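Local coordinates for glyoxalase-related enzyme, AraC type (Clostridium phytofermentans, PDB 3BT3), which is of unknown function but belongs to the vicinal oxygen chelate superfamily, probably as the glyoxalase-like part of an AraC-type transcription regulator, at residues Met32-Lys37 / Thr133-Ile138; Gly61-Tyr66 / Arg79-Phe84. One frame throughout, in Å; residues are numbered along the deposited sequence.

Contact 1: Met32-Lys37 / Thr133-Ile138; sequences MDKTVK and TTDGCI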
ATOM      1  N   MET A  32     -13.537 -12.316  -0.840  1.00 27.13           N
ATOM      2  CA  MET A  32     -12.439 -12.180  -1.799  1.00 26.01           C
ATOM      3  C   MET A  32     -12.793 -12.414  -3.272  1.00 26.52           C
ATOM      4  O   MET A  32     -12.403 -11.628  -4.139  1.00 27.97           O
ATOM      5  CB  MET A  32     -11.281 -13.103  -1.375  1.00 22.57           C
ATOM      6  CG  MET A  32      -9.894 -12.571  -1.715  1.00 20.13           C
ATOM      7  SD  MET A  32      -8.581 -13.324  -0.693  1.00 16.08           S
ATOM      8  CE  MET A  32      -8.085 -14.420  -1.724  1.00 12.58           C
ATOM      9  N   ASP A  33     -13.515 -13.492  -3.562  1.00 26.26           N
ATOM     10  CA  ASP A  33     -13.911 -13.788  -4.929  1.00 26.39           C
ATOM     11  C   ASP A  33     -14.635 -12.621  -5.590  1.00 28.21           C
ATOM     12  O   ASP A  33     -14.306 -12.243  -6.718  1.00 28.03           O
ATOM     13  CB  ASP A  33     -14.798 -15.024  -4.956  1.00 29.10           C
ATOM     14  CG  ASP A  33     -14.002 -16.306  -4.870  1.00 32.96           C
ATOM     15  OD1 ASP A  33     -13.354 -16.664  -5.878  1.00 33.81           O
ATOM     16  OD2 ASP A  33     -14.015 -16.948  -3.797  1.00 33.20           O
ATOM     17  N   LYS A  34     -15.610 -12.042  -4.889  1.00 27.98           N
ATOM     18  CA  LYS A  34     -16.358 -10.918  -5.446  1.00 29.18           C
ATOM     19  C   LYS A  34     -15.434  -9.716  -5.684  1.00 27.92           C
ATOM     20  O   LYS A  34     -15.576  -9.009  -6.684  1.00 26.92           O
ATOM     21  CB  LYS A  34     -17.520 -10.521  -4.517  1.00 31.36           C
ATOM     22  CG  LYS A  34     -18.316  -9.306  -5.009  1.00 32.62           C
ATOM     23  CD  LYS A  34     -19.602  -9.078  -4.216  1.00 37.30           C
ATOM     24  CE  LYS A  34     -19.335  -8.451  -2.855  1.00 40.34           C
ATOM     25  NZ  LYS A  34     -18.842  -7.042  -2.961  1.00 40.81           N
ATOM     26  N   THR A  35     -14.493  -9.497  -4.765  1.00 25.51           N
ATOM     27  CA  THR A  35     -13.539  -8.394  -4.871  1.00 24.91           C
ATOM     28  C   THR A  35     -12.636  -8.590  -6.080  1.00 25.21           C
ATOM     29  O   THR A  35     -12.395  -7.662  -6.846  1.00 25.92           O
ATOM     30  CB  THR A  35     -12.672  -8.302  -3.615  1.00 24.98           C
ATOM     31  OG1 THR A  35     -13.504  -7.956  -2.504  1.00 24.89           O
ATOM     32  CG2 THR A  35     -11.573  -7.252  -3.780  1.00 21.90           C
ATOM     33  N   VAL A  36     -12.158  -9.814  -6.251  1.00 25.35           N
ATOM     34  CA  VAL A  36     -11.295 -10.148  -7.375  1.00 25.79           C
ATOM     35  C   VAL A  36     -12.032 -10.016  -8.713  1.00 26.95           C
ATOM     36  O   VAL A  36     -11.445  -9.585  -9.707  1.00 26.80           O
ATOM     37  CB  VAL A  36     -10.754 -11.588  -7.223  1.00 25.00           C
ATOM     38  CG1 VAL A  36     -10.209 -12.094  -8.538  1.00 24.91           C
ATOM     39  CG2 VAL A  36      -9.672 -11.618  -6.170  1.00 20.93           C
ATOM     40  N   LYS A  37     -13.309 -10.389  -8.741  1.00 27.63           N
ATOM     41  CA  LYS A  37     -14.090 -10.307  -9.971  1.00 28.37           C
ATOM     42  C   LYS A  37     -14.285  -8.848 -10.341  1.00 27.50           C
ATOM     43  O   LYS A  37     -14.299  -8.485 -11.518  1.00 27.58           O
ATOM     44  CB  LYS A  37     -15.447 -10.993  -9.800  1.00 29.83           C
ATOM     45  CG  LYS A  37     -15.396 -12.490 -10.032  1.00 37.54           C
ATOM     46  CD  LYS A  37     -16.702 -13.174  -9.640  1.00 41.64           C
ATOM     47  CE  LYS A  37     -16.748 -14.639 -10.106  1.00 44.08           C
ATOM     48  NZ  LYS A  37     -15.632 -15.478  -9.559  1.00 47.19           N
ATOM     49  N   THR A 133     -14.848   0.985  -4.728  1.00 27.64           N
ATOM     50  CA  THR A 133     -14.843  -0.432  -5.082  1.00 27.86           C
ATOM     51  C   THR A 133     -16.124  -1.113  -4.657  1.00 27.70           C
ATOM     52  O   THR A 133     -16.963  -0.508  -3.990  1.00 26.57           O
ATOM     53  CB  THR A 133     -13.675  -1.197  -4.419  1.00 28.05           C
ATOM     54  OG1 THR A 133     -13.886  -1.284  -2.999  1.00 27.59           O
ATOM     55  CG2 THR A 133     -12.375  -0.496  -4.697  1.00 27.43           C
ATOM     56  N   THR A 134     -16.259  -2.381  -5.036  1.00 29.53           N
ATOM     57  CA  THR A 134     -17.441  -3.171  -4.694  1.00 31.75           C
ATOM     58  C   THR A 134     -17.505  -3.364  -3.187  1.00 32.39           C
ATOM     59  O   THR A 134     -18.541  -3.731  -2.651  1.00 33.81           O
ATOM     60  CB  THR A 134     -17.415  -4.580  -5.362  1.00 31.94           C
ATOM     61  OG1 THR A 134     -18.662  -5.245  -5.133  1.00 33.94           O
ATOM     62  CG2 THR A 134     -16.307  -5.439  -4.770  1.00 32.50           C
ATOM     63  N   ASP A 135     -16.389  -3.114  -2.511  1.00 32.64           N
ATOM     64  CA  ASP A 135     -16.325  -3.280  -1.066  1.00 32.66           C
ATOM     65  C   ASP A 135     -16.526  -1.975  -0.315  1.00 32.27           C
ATOM     66  O   ASP A 135     -16.603  -1.970   0.907  1.00 31.02           O
ATOM     67  CB  ASP A 135     -14.979  -3.893  -0.681  1.00 33.63           C
ATOM     68  CG  ASP A 135     -14.776  -5.265  -1.288  1.00 36.98           C
ATOM     69  OD1 ASP A 135     -13.802  -5.464  -2.045  1.00 35.49           O
ATOM     70  OD2 ASP A 135     -15.610  -6.150  -1.009  1.00 39.04           O
ATOM     71  N   GLY A 136     -16.591  -0.867  -1.048  1.00 32.64           N
ATOM     72  CA  GLY A 136     -16.781   0.421  -0.408  1.00 32.30           C
ATOM     73  C   GLY A 136     -15.553   1.309  -0.251  1.00 32.06           C
ATOM     74  O   GLY A 136     -15.707   2.499   0.002  1.00 32.52           O
ATOM     75  N   CYS A 137     -14.347   0.762  -0.397  1.00 30.18           N
ATOM     76  CA  CYS A 137     -13.136   1.570  -0.256  1.00 30.92           C
ATOM     77  C   CYS A 137     -12.999   2.511  -1.426  1.00 29.47           C
ATOM     78  O   CYS A 137     -13.591   2.300  -2.492  1.00 28.69           O
ATOM     79  CB  CYS A 137     -11.857   0.729  -0.242  1.00 33.29           C
ATOM     80  SG  CYS A 137     -12.011  -0.938   0.306  1.00 44.80           S
ATOM     81  N   ILE A 138     -12.167   3.525  -1.220  1.00 27.22           N
ATOM     82  CA  ILE A 138     -11.887   4.525  -2.230  1.00 24.90           C
ATOM     83  C   ILE A 138     -10.504   4.317  -2.826  1.00 24.25           C
ATOM     84  O   ILE A 138      -9.527   4.110  -2.100  1.00 24.56           O
ATOM     85  CB  ILE A 138     -11.922   5.959  -1.634  1.00 24.43           C
ATOM     86  CG1 ILE A 138     -13.290   6.249  -1.007  1.00 25.19           C
ATOM     87  CG2 ILE A 138     -11.571   6.969  -2.708  1.00 21.58           C
ATOM     88  CD1 ILE A 138     -14.467   6.017  -1.934  1.00 25.20           C
TER

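Contact 2: Gly61-Tyr66 / Arg79-Phe84; sequences GCVFDY and RGFHLF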
ATOM      1  N   GLY A  61      -4.962 -13.572  -0.938  1.00 22.58           N
ATOM      2  CA  GLY A  61      -4.881 -13.522  -2.380  1.00 22.41           C
ATOM      3  C   GLY A  61      -4.329 -12.181  -2.806  1.00 23.53           C
ATOM      4  O   GLY A  61      -3.813 -11.426  -1.979  1.00 23.43           O
ATOM      5  N   CYS A  62      -4.419 -11.872  -4.094  1.00 22.87           N
ATOM      6  CA  CYS A  62      -3.936 -10.589  -4.538  1.00 27.43           C
ATOM      7  C   CYS A  62      -4.425 -10.244  -5.918  1.00 26.94           C
ATOM      8  O   CYS A  62      -4.922 -11.103  -6.645  1.00 28.24           O
ATOM      9  CB  CYS A  62      -2.409 -10.553  -4.499  1.00 29.39           C
ATOM     10  SG  CYS A  62      -1.641 -11.737  -5.580  1.00 46.01           S
ATOM     11  N   VAL A  63      -4.309  -8.965  -6.251  1.00 25.76           N
ATOM     12  CA  VAL A  63      -4.696  -8.460  -7.553  1.00 26.86           C
ATOM     13  C   VAL A  63      -3.573  -7.556  -8.047  1.00 28.41           C
ATOM     14  O   VAL A  63      -2.902  -6.895  -7.262  1.00 28.76           O
ATOM     15  CB  VAL A  63      -6.035  -7.666  -7.492  1.00 25.59           C
ATOM     16  CG1 VAL A  63      -7.163  -8.617  -7.183  1.00 22.67           C
ATOM     17  CG2 VAL A  63      -5.966  -6.566  -6.432  1.00 23.56           C
ATOM     18  N   PHE A  64      -3.358  -7.547  -9.353  1.00 30.55           N
ATOM     19  CA  PHE A  64      -2.310  -6.741  -9.944  1.00 32.44           C
ATOM     20  C   PHE A  64      -2.761  -6.262 -11.310  1.00 33.94           C
ATOM     21  O   PHE A  64      -3.608  -6.903 -11.954  1.00 30.96           O
ATOM     22  CB  PHE A  64      -1.014  -7.551 -10.053  1.00 34.53           C
ATOM     23  CG  PHE A  64      -1.224  -9.041 -10.046  1.00 37.04           C
ATOM     24  CD1 PHE A  64      -1.773  -9.689 -11.148  1.00 38.82           C
ATOM     25  CD2 PHE A  64      -0.893  -9.796  -8.923  1.00 38.46           C
ATOM     26  CE1 PHE A  64      -1.994 -11.070 -11.137  1.00 40.31           C
ATOM     27  CE2 PHE A  64      -1.110 -11.174  -8.898  1.00 40.54           C
ATOM     28  CZ  PHE A  64      -1.664 -11.814 -10.009  1.00 39.52           C
ATOM     29  N   ASP A  65      -2.201  -5.132 -11.742  1.00 35.20           N
ATOM     30  CA  ASP A  65      -2.563  -4.542 -13.020  1.00 38.66           C
ATOM     31  C   ASP A  65      -2.038  -5.289 -14.243  1.00 39.47           C
ATOM     32  O   ASP A  65      -2.661  -5.249 -15.295  1.00 39.85           O
ATOM     33  CB  ASP A  65      -2.138  -3.070 -13.065  1.00 40.35           C
ATOM     34  CG  ASP A  65      -0.668  -2.870 -12.736  1.00 44.87           C
ATOM     35  OD1 ASP A  65      -0.258  -3.113 -11.574  1.00 46.29           O
ATOM     36  OD2 ASP A  65       0.082  -2.469 -13.648  1.00 46.05           O
ATOM     37  N   TYR A  66      -0.912  -5.979 -14.107  1.00 42.35           N
ATOM     38  CA  TYR A  66      -0.346  -6.738 -15.226  1.00 46.50           C
ATOM     39  C   TYR A  66      -0.930  -8.149 -15.337  1.00 49.33           C
ATOM     40  O   TYR A  66      -1.733  -8.557 -14.502  1.00 46.74           O
ATOM     41  CB  TYR A  66       1.187  -6.804 -15.106  1.00 46.68           C
ATOM     42  CG  TYR A  66       1.718  -6.864 -13.688  1.00 47.45           C
ATOM     43  CD1 TYR A  66       2.024  -8.083 -13.079  1.00 46.82           C
ATOM     44  CD2 TYR A  66       1.904  -5.692 -12.949  1.00 48.43           C
ATOM     45  CE1 TYR A  66       2.507  -8.132 -11.757  1.00 48.17           C
ATOM     46  CE2 TYR A  66       2.378  -5.729 -11.635  1.00 49.40           C
ATOM     47  CZ  TYR A  66       2.677  -6.946 -11.044  1.00 49.18           C
ATOM     48  OH  TYR A  66       3.125  -6.965  -9.739  1.00 50.17           O
ATOM     49  N   ARG A  79       3.482  -4.932  -7.231  1.00 48.18           N
ATOM     50  CA  ARG A  79       2.908  -3.614  -7.006  1.00 46.23           C
ATOM     51  C   ARG A  79       1.379  -3.606  -7.030  1.00 43.33           C
ATOM     52  O   ARG A  79       0.768  -2.591  -7.349  1.00 43.38           O
ATOM     53  CB  ARG A  79       3.434  -2.617  -8.041  1.00 48.23           C
ATOM     54  CG  ARG A  79       2.960  -2.877  -9.455  1.00 51.49           C
ATOM     55  CD  ARG A  79       2.980  -1.581 -10.236  1.00 55.09           C
ATOM     56  NE  ARG A  79       4.294  -0.955 -10.181  1.00 56.98           N
ATOM     57  CZ  ARG A  79       5.215  -1.061 -11.135  1.00 59.01           C
ATOM     58  NH1 ARG A  79       4.963  -1.769 -12.231  1.00 57.53           N
ATOM     59  NH2 ARG A  79       6.393  -0.471 -10.984  1.00 58.82           N
ATOM     60  N   GLY A  80       0.763  -4.736  -6.705  1.00 40.22           N
ATOM     61  CA  GLY A  80      -0.688  -4.786  -6.681  1.00 37.39           C
ATOM     62  C   GLY A  80      -1.181  -4.659  -5.250  1.00 33.58           C
ATOM     63  O   GLY A  80      -0.526  -4.028  -4.419  1.00 34.93           O
ATOM     64  N   PHE A  81      -2.338  -5.242  -4.959  1.00 30.13           N
ATOM     65  CA  PHE A  81      -2.883  -5.215  -3.603  1.00 28.35           C
ATOM     66  C   PHE A  81      -2.868  -6.621  -3.020  1.00 26.83           C
ATOM     67  O   PHE A  81      -3.155  -7.592  -3.720  1.00 26.35           O
ATOM     68  CB  PHE A  81      -4.332  -4.721  -3.602  1.00 29.51           C
ATOM     69  CG  PHE A  81      -4.481  -3.247  -3.832  1.00 30.80           C
ATOM     70  CD1 PHE A  81      -4.372  -2.348  -2.774  1.00 31.10           C
ATOM     71  CD2 PHE A  81      -4.736  -2.753  -5.109  1.00 31.03           C
ATOM     72  CE1 PHE A  81      -4.513  -0.975  -2.984  1.00 31.61           C
ATOM     73  CE2 PHE A  81      -4.876  -1.383  -5.333  1.00 31.22           C
ATOM     74  CZ  PHE A  81      -4.767  -0.492  -4.267  1.00 31.49           C
ATOM     75  N   HIS A  82      -2.504  -6.735  -1.749  1.00 26.43           N
ATOM     76  CA  HIS A  82      -2.536  -8.023  -1.070  1.00 25.43           C
ATOM     77  C   HIS A  82      -3.959  -8.041  -0.531  1.00 24.53           C
ATOM     78  O   HIS A  82      -4.417  -7.034  -0.005  1.00 24.68           O
ATOM     79  CB  HIS A  82      -1.570  -8.069   0.113  1.00 25.70           C
ATOM     80  CG  HIS A  82      -0.131  -8.172  -0.276  1.00 28.05           C
ATOM     81  ND1 HIS A  82       0.748  -7.114  -0.173  1.00 27.36           N
ATOM     82  CD2 HIS A  82       0.587  -9.216  -0.758  1.00 26.70           C
ATOM     83  CE1 HIS A  82       1.946  -7.503  -0.575  1.00 27.86           C
ATOM     84  NE2 HIS A  82       1.875  -8.773  -0.934  1.00 27.78           N
ATOM     85  N   LEU A  83      -4.660  -9.158  -0.678  1.00 25.17           N
ATOM     86  CA  LEU A  83      -6.033  -9.261  -0.182  1.00 24.77           C
ATOM     87  C   LEU A  83      -6.105 -10.200   1.023  1.00 26.09           C
ATOM     88  O   LEU A  83      -5.655 -11.347   0.951  1.00 24.42           O
ATOM     89  CB  LEU A  83      -6.957  -9.779  -1.286  1.00 23.65           C
ATOM     90  CG  LEU A  83      -6.905  -9.036  -2.633  1.00 22.74           C
ATOM     91  CD1 LEU A  83      -7.593  -9.868  -3.712  1.00 21.31           C
ATOM     92  CD2 LEU A  83      -7.571  -7.681  -2.506  1.00 15.57           C
ATOM     93  N   PHE A  84      -6.673  -9.695   2.118  1.00 25.86           N
ATOM     94  CA  PHE A  84      -6.844 -10.439   3.367  1.00 25.71           C
ATOM     95  C   PHE A  84      -8.324 -10.425   3.764  1.00 28.82           C
ATOM     96  O   PHE A  84      -9.048  -9.480   3.446  1.00 29.05           O
ATOM     97  CB  PHE A  84      -6.044  -9.777   4.498  1.00 24.91           C
ATOM     98  CG  PHE A  84      -4.569  -9.733   4.259  1.00 27.43           C
ATOM     99  CD1 PHE A  84      -3.782 -10.866   4.461  1.00 27.78           C
ATOM    100  CD2 PHE A  84      -3.962  -8.566   3.814  1.00 26.46           C
ATOM    101  CE1 PHE A  84      -2.403 -10.836   4.223  1.00 25.18           C
ATOM    102  CE2 PHE A  84      -2.588  -8.526   3.574  1.00 27.91           C
ATOM    103  CZ  PHE A  84      -1.808  -9.666   3.778  1.00 26.27           C
TER

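Contact 1: Met32-Lys37 / Thr133-Ile138
At the seam between the two βαβββ modules of this vicinal oxygen chelate fold, the type I turn T133-G136 meets helix 32-41 through K34, T35, T134 and D135. T35 OG1 donates to D135 OD1 at 2.6 Å, on the syn lone pair, the side facing the other carboxylate oxygen; the two side chains cross at about a right angle. The same carboxylate oxygen packs on T35 CG2, 3.3 Å away. One turn connection of the second module, between strands 126-132 and 138-144, is thus held against the helix of the first. K34 comes from the exposed flank: its chain leaves the helix extended, then bends at chi3 (77°) and chi4 (68°), which brings NZ to T134 OG1 for a hydrogen bond of 2.8 Å. From there NZ also makes a long salt bridge to D135 OD2, at 3.9 Å. T134 CG2 rests 4.1 Å from T35 CA. Within the turn, T133 OG1 accepts from D135 N at 3.1 Å, an ST turn, consistent with a set backbone from which D135 reaches the helix. Y27 OH of strand 26-29 bonds both D135 OD1 and T133 OG1, while T29 OG1 bonds T35 OG1.

Contact 2: Gly61-Tyr66 / Arg79-Phe84
With its CG anti to the carbonyl carbon (chi1 -52°) and its chain extended beyond (chi2 166°), L83 lays CD1 against V63 CG1, 3.7 Å away, the two side chains crossing at about a right angle. V63 turns its CG1 beside its own backbone N to meet it and leaves CG2 for F81, where it touches CB at 3.8 Å and lies at the edge of the ring. These three side chains share one face of an antiparallel pair, strands 58-64 and 81-85, the central two of the first module's four-stranded sheet; M32, V36 and F39 of helix 32-41 pack on V63 and L83, while F81 lies on P25 and W45. G61 and L83 form one hydrogen-bonded pair, in which L83 N approaches G61 O at 2.7 Å from well above the carbonyl plane. V63 and F81 form the next, with F81 N to V63 O at 2.9 Å. Between them the non-hydrogen-bonded pair C62-H82 points to the other face, where H82 meets F95 of the second subunit edge-to-face. Beyond the strands, R79 N donates to Y66 OH at 3.2 Å. R79 CG lies in plane at the edge of the Y66 ring, 3.6 Å from CE2. V63 O takes its hydrogen bond from F81 N and, more weakly, a CA-H···O contact from G80 CA at 3.1 Å, just beyond the last bridge, and the tyrosine hydroxyl takes up the N-H of R79, two residues before F81.

Both contacts involve the first module, but from different sides of helix 32-41. Contact 2 is buried in the middle of its sheet and pairs neighbouring strands by backbone bonds, with V63 and L83 turned to the helix; contact 1 is partly buried and joins the helix to the turn of the second module almost entirely by side-chain polar groups, with a lysine on its exposed margin. The helix bridges them: M32 and V36, which take no part in contact 1, pack on contact 2, V36 CG2 lying 3.7 Å from L83 CD1 and M32 CE 3.3 Å from G61 N. The centres of the two contacts lie about 12 Å apart. Only contact 2 also reaches the second subunit.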